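Side-chain contacts in transcriptional regulator, LacI family protein (Rhodococcus jostii, PDB 3K9C), which probably binds cis-regulatory DNA as a transcription factor of the LacI family, with a periplasmic-binding-protein-like regulatory domain: residues 129-134 against 145-150; 177-180 against 185-188. All coordinates share one frame; numbering follows the deposited sequence.

Contact 1 (129-134 against 145-150); sequences IAHIDG and AGFLAA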
# COMPACT_ATOMS: atom_id res chain seq x y z
N ILE B 129 27.38 -10.01 7.91
CA ILE B 129 26.13 -9.29 7.80
C ILE B 129 26.09 -8.40 6.58
O ILE B 129 27.05 -7.68 6.28
CB ILE B 129 25.90 -8.47 9.07
CG1 ILE B 129 25.98 -9.40 10.29
CG2 ILE B 129 24.55 -7.76 9.00
CD1 ILE B 129 26.07 -8.68 11.62
N ALA B 130 24.96 -8.45 5.89
CA ALA B 130 24.78 -7.66 4.68
C ALA B 130 23.69 -6.60 4.80
O ALA B 130 22.75 -6.72 5.59
CB ALA B 130 24.47 -8.58 3.51
N HIS B 131 23.85 -5.55 4.01
CA HIS B 131 22.88 -4.48 3.98
C HIS B 131 22.50 -4.24 2.53
O HIS B 131 23.36 -4.16 1.65
CB HIS B 131 23.48 -3.20 4.59
CG HIS B 131 22.60 -1.99 4.45
ND1 HIS B 131 21.31 -1.94 4.93
CD2 HIS B 131 22.82 -0.80 3.85
CE1 HIS B 131 20.78 -0.77 4.64
NE2 HIS B 131 21.67 -0.06 3.98
N ILE B 132 21.19 -4.19 2.27
CA ILE B 132 20.69 -3.89 0.94
C ILE B 132 20.25 -2.44 1.14
O ILE B 132 19.26 -2.17 1.84
CB ILE B 132 19.49 -4.82 0.56
CG1 ILE B 132 19.96 -6.28 0.54
CG2 ILE B 132 18.93 -4.44 -0.82
CD1 ILE B 132 18.86 -7.30 0.24
N ASP B 133 21.01 -1.50 0.58
CA ASP B 133 20.72 -0.08 0.77
C ASP B 133 19.59 0.50 -0.07
O ASP B 133 19.08 -0.15 -0.98
CB ASP B 133 21.99 0.78 0.58
CG ASP B 133 22.45 0.86 -0.87
OD1 ASP B 133 21.60 0.83 -1.79
OD2 ASP B 133 23.67 0.99 -1.09
N GLY B 134 19.21 1.73 0.24
CA GLY B 134 18.12 2.37 -0.47
C GLY B 134 18.54 3.24 -1.63
O GLY B 134 17.77 4.09 -2.07
N ALA B 145 25.96 4.50 5.54
CA ALA B 145 27.11 4.92 6.33
C ALA B 145 26.97 4.38 7.75
O ALA B 145 27.93 3.89 8.34
CB ALA B 145 27.21 6.43 6.35
N GLY B 146 25.77 4.48 8.31
CA GLY B 146 25.56 3.97 9.64
C GLY B 146 25.85 2.49 9.72
O GLY B 146 26.42 2.01 10.70
N PHE B 147 25.45 1.74 8.69
CA PHE B 147 25.68 0.29 8.66
C PHE B 147 27.17 -0.06 8.66
O PHE B 147 27.62 -0.93 9.40
CB PHE B 147 25.03 -0.35 7.42
CG PHE B 147 25.32 -1.81 7.27
CD1 PHE B 147 24.70 -2.75 8.10
CD2 PHE B 147 26.27 -2.26 6.36
CE1 PHE B 147 25.03 -4.11 8.02
CE2 PHE B 147 26.61 -3.61 6.27
CZ PHE B 147 25.99 -4.54 7.10
N LEU B 148 27.92 0.59 7.78
CA LEU B 148 29.35 0.35 7.67
C LEU B 148 30.07 0.76 8.96
O LEU B 148 30.99 0.08 9.41
CB LEU B 148 29.91 1.12 6.47
CG LEU B 148 29.43 0.58 5.11
CD1 LEU B 148 29.83 1.53 3.98
CD2 LEU B 148 30.02 -0.79 4.89
N ALA B 149 29.64 1.87 9.55
CA ALA B 149 30.26 2.34 10.78
C ALA B 149 30.03 1.34 11.90
O ALA B 149 30.96 0.98 12.62
CB ALA B 149 29.69 3.70 11.17
N ALA B 150 28.79 0.89 12.05
CA ALA B 150 28.47 -0.06 13.10
C ALA B 150 29.22 -1.37 12.90
O ALA B 150 29.69 -1.97 13.86
CB ALA B 150 26.96 -0.32 13.13

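Contact 2 (177-180 against 185-188); sequences HTLL and PPTA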
# COMPACT_ATOMS: atom_id res chain seq x y z
N HIS B 177 19.25 -12.17 -3.92
CA HIS B 177 19.73 -13.13 -4.91
C HIS B 177 21.24 -12.90 -5.08
O HIS B 177 22.04 -13.83 -5.00
CB HIS B 177 19.01 -12.90 -6.23
CG HIS B 177 19.55 -13.71 -7.37
ND1 HIS B 177 19.55 -15.09 -7.35
CD2 HIS B 177 20.13 -13.34 -8.53
CE1 HIS B 177 20.11 -15.53 -8.47
NE2 HIS B 177 20.47 -14.49 -9.20
N THR B 178 21.61 -11.64 -5.29
CA THR B 178 23.02 -11.28 -5.45
C THR B 178 23.82 -11.80 -4.26
O THR B 178 24.86 -12.44 -4.43
CB THR B 178 23.20 -9.74 -5.51
OG1 THR B 178 22.40 -9.20 -6.57
CG2 THR B 178 24.65 -9.39 -5.73
N LEU B 179 23.33 -11.52 -3.05
CA LEU B 179 24.00 -11.94 -1.83
C LEU B 179 24.16 -13.45 -1.72
O LEU B 179 25.17 -13.94 -1.22
CB LEU B 179 23.25 -11.41 -0.59
CG LEU B 179 23.24 -9.87 -0.50
CD1 LEU B 179 22.32 -9.40 0.64
CD2 LEU B 179 24.67 -9.38 -0.30
N LEU B 180 23.16 -14.20 -2.18
CA LEU B 180 23.23 -15.65 -2.12
C LEU B 180 24.26 -16.24 -3.08
O LEU B 180 24.80 -17.32 -2.84
CB LEU B 180 21.85 -16.26 -2.39
CG LEU B 180 20.86 -16.12 -1.23
CD1 LEU B 180 19.48 -16.60 -1.65
CD2 LEU B 180 21.37 -16.92 -0.04
N PRO B 185 28.07 -16.19 1.50
CA PRO B 185 26.78 -15.54 1.73
C PRO B 185 26.65 -15.10 3.19
O PRO B 185 27.23 -15.72 4.08
CB PRO B 185 25.77 -16.62 1.37
CG PRO B 185 26.50 -17.40 0.30
CD PRO B 185 27.88 -17.52 0.90
N PRO B 186 25.90 -14.02 3.45
CA PRO B 186 25.74 -13.54 4.82
C PRO B 186 24.69 -14.35 5.58
O PRO B 186 23.81 -14.94 4.97
CB PRO B 186 25.32 -12.09 4.62
CG PRO B 186 24.45 -12.18 3.40
CD PRO B 186 25.23 -13.12 2.49
N THR B 187 24.79 -14.37 6.90
CA THR B 187 23.82 -15.11 7.72
C THR B 187 22.74 -14.16 8.23
O THR B 187 21.78 -14.59 8.86
CB THR B 187 24.49 -15.78 8.94
OG1 THR B 187 25.01 -14.78 9.81
CG2 THR B 187 25.60 -16.72 8.50
N ALA B 188 22.92 -12.87 7.99
CA ALA B 188 21.93 -11.87 8.41
C ALA B 188 21.92 -10.77 7.37
O ALA B 188 22.94 -10.47 6.74
CB ALA B 188 22.28 -11.31 9.78

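Contact 1 (129-134 against 145-150)
Phe147 of helix 140-153 turns one ring face to His131 and its edge to Ile129 of strand 129-133, inside the beta-alpha-beta unit that runs on into the parallel strand 160-164 of the periplasmic binding protein-like fold. Helix and strand segments run nearly antiparallel, with their axes 9.7 Å apart. The benzyl group spans most of this gap because CG stands anti to the backbone N (chi1 175°), which sends the ring from the helix to the sheet. CB of His131 sits over the centre of one ring face, 3.4 Å from the Phe147 ring centroid and 10° off the ring normal, a well-centred CH-pi contact. The imidazole itself is slid aside: its plane is tilted by 28° to the phenyl plane, and with centroids 5.2 Å apart the two rings barely overlap. His131 ND1 is hydrogen-bonded to Val190 O on the neighbouring strand, which helps fix the turn of the imidazole. Ile114 and Val118 of helix 110-123 also pack on Phe147. Without the phenyl ring, as with an alanine here, His131 CB would probably lose its aromatic partner and a gap would open between helix and sheet. Toward the start of the strand, Ile129 CG2 touches the rim of the phenyl ring at CE1, 3.8 Å away, while the carbonyl oxygen Ile129 O meets the ring edge in its plane, 3.4 Å from Phe147 CZ.

Contact 2 (177-180 against 185-188)
Leu179, near the C-terminal end of helix 169-181, meets the consecutive prolines Pro185 and Pro186 as the chain comes back from the helix toward strand 188-191. The closest side-chain contact of Leu179 with Pro186 is Leu179 CB to Pro186 CD, at 4.0 Å. Leu179 CG stands anti to its own carbonyl carbon (chi1 -64°), which carries the branch on toward the sheet and leaves CB as the atom next to Pro186. The backbone of the helix takes part as well. Leu179 O approaches Pro186 CD at 3.8 Å and Pro185 CA at 3.7 Å, so one carbonyl oxygen faces carbon atoms of both prolines. Pro185 CB points toward the helix, and Pro185 CG lies 3.6 Å from Leu180 O. These are van der Waals contacts, and they join the last turn of the helix to the returning loop through rigid pyrrolidine rings. The Leu180 side chain starts away from the loop but its end comes nearer, packing also on Leu204 of helix 194-206 and Arg209. Leu179 and Pro186 both rest on Ala130 of strand 129-133, and Leu179 extends further to Ile132 and to Thr161 and Val163 of strand 160-164, setting helix 169-181 on the parallel sheet.

In the fold
Both contacts pack on the same parallel sheet and follow one another along the chain, their centres about 14 Å apart. Strand 129-133 connects them: Phe147 of helix 140-153 packs against one face through Ile129 and His131, whereas Ala130 turns its methyl to the other, where CB lies 3.7 Å from Leu179 CD1 and 3.6 Å from Pro186 CG. The backbone joins them too, with a probable hydrogen bond of 3.0 Å between Ala130 N and Ala188 O, which pairs the strand with the start of strand 188-191. The two contacts thus place helices on both faces of the sheet, a three-layer alpha/beta/alpha arrangement as in periplasmic binding protein-like domains.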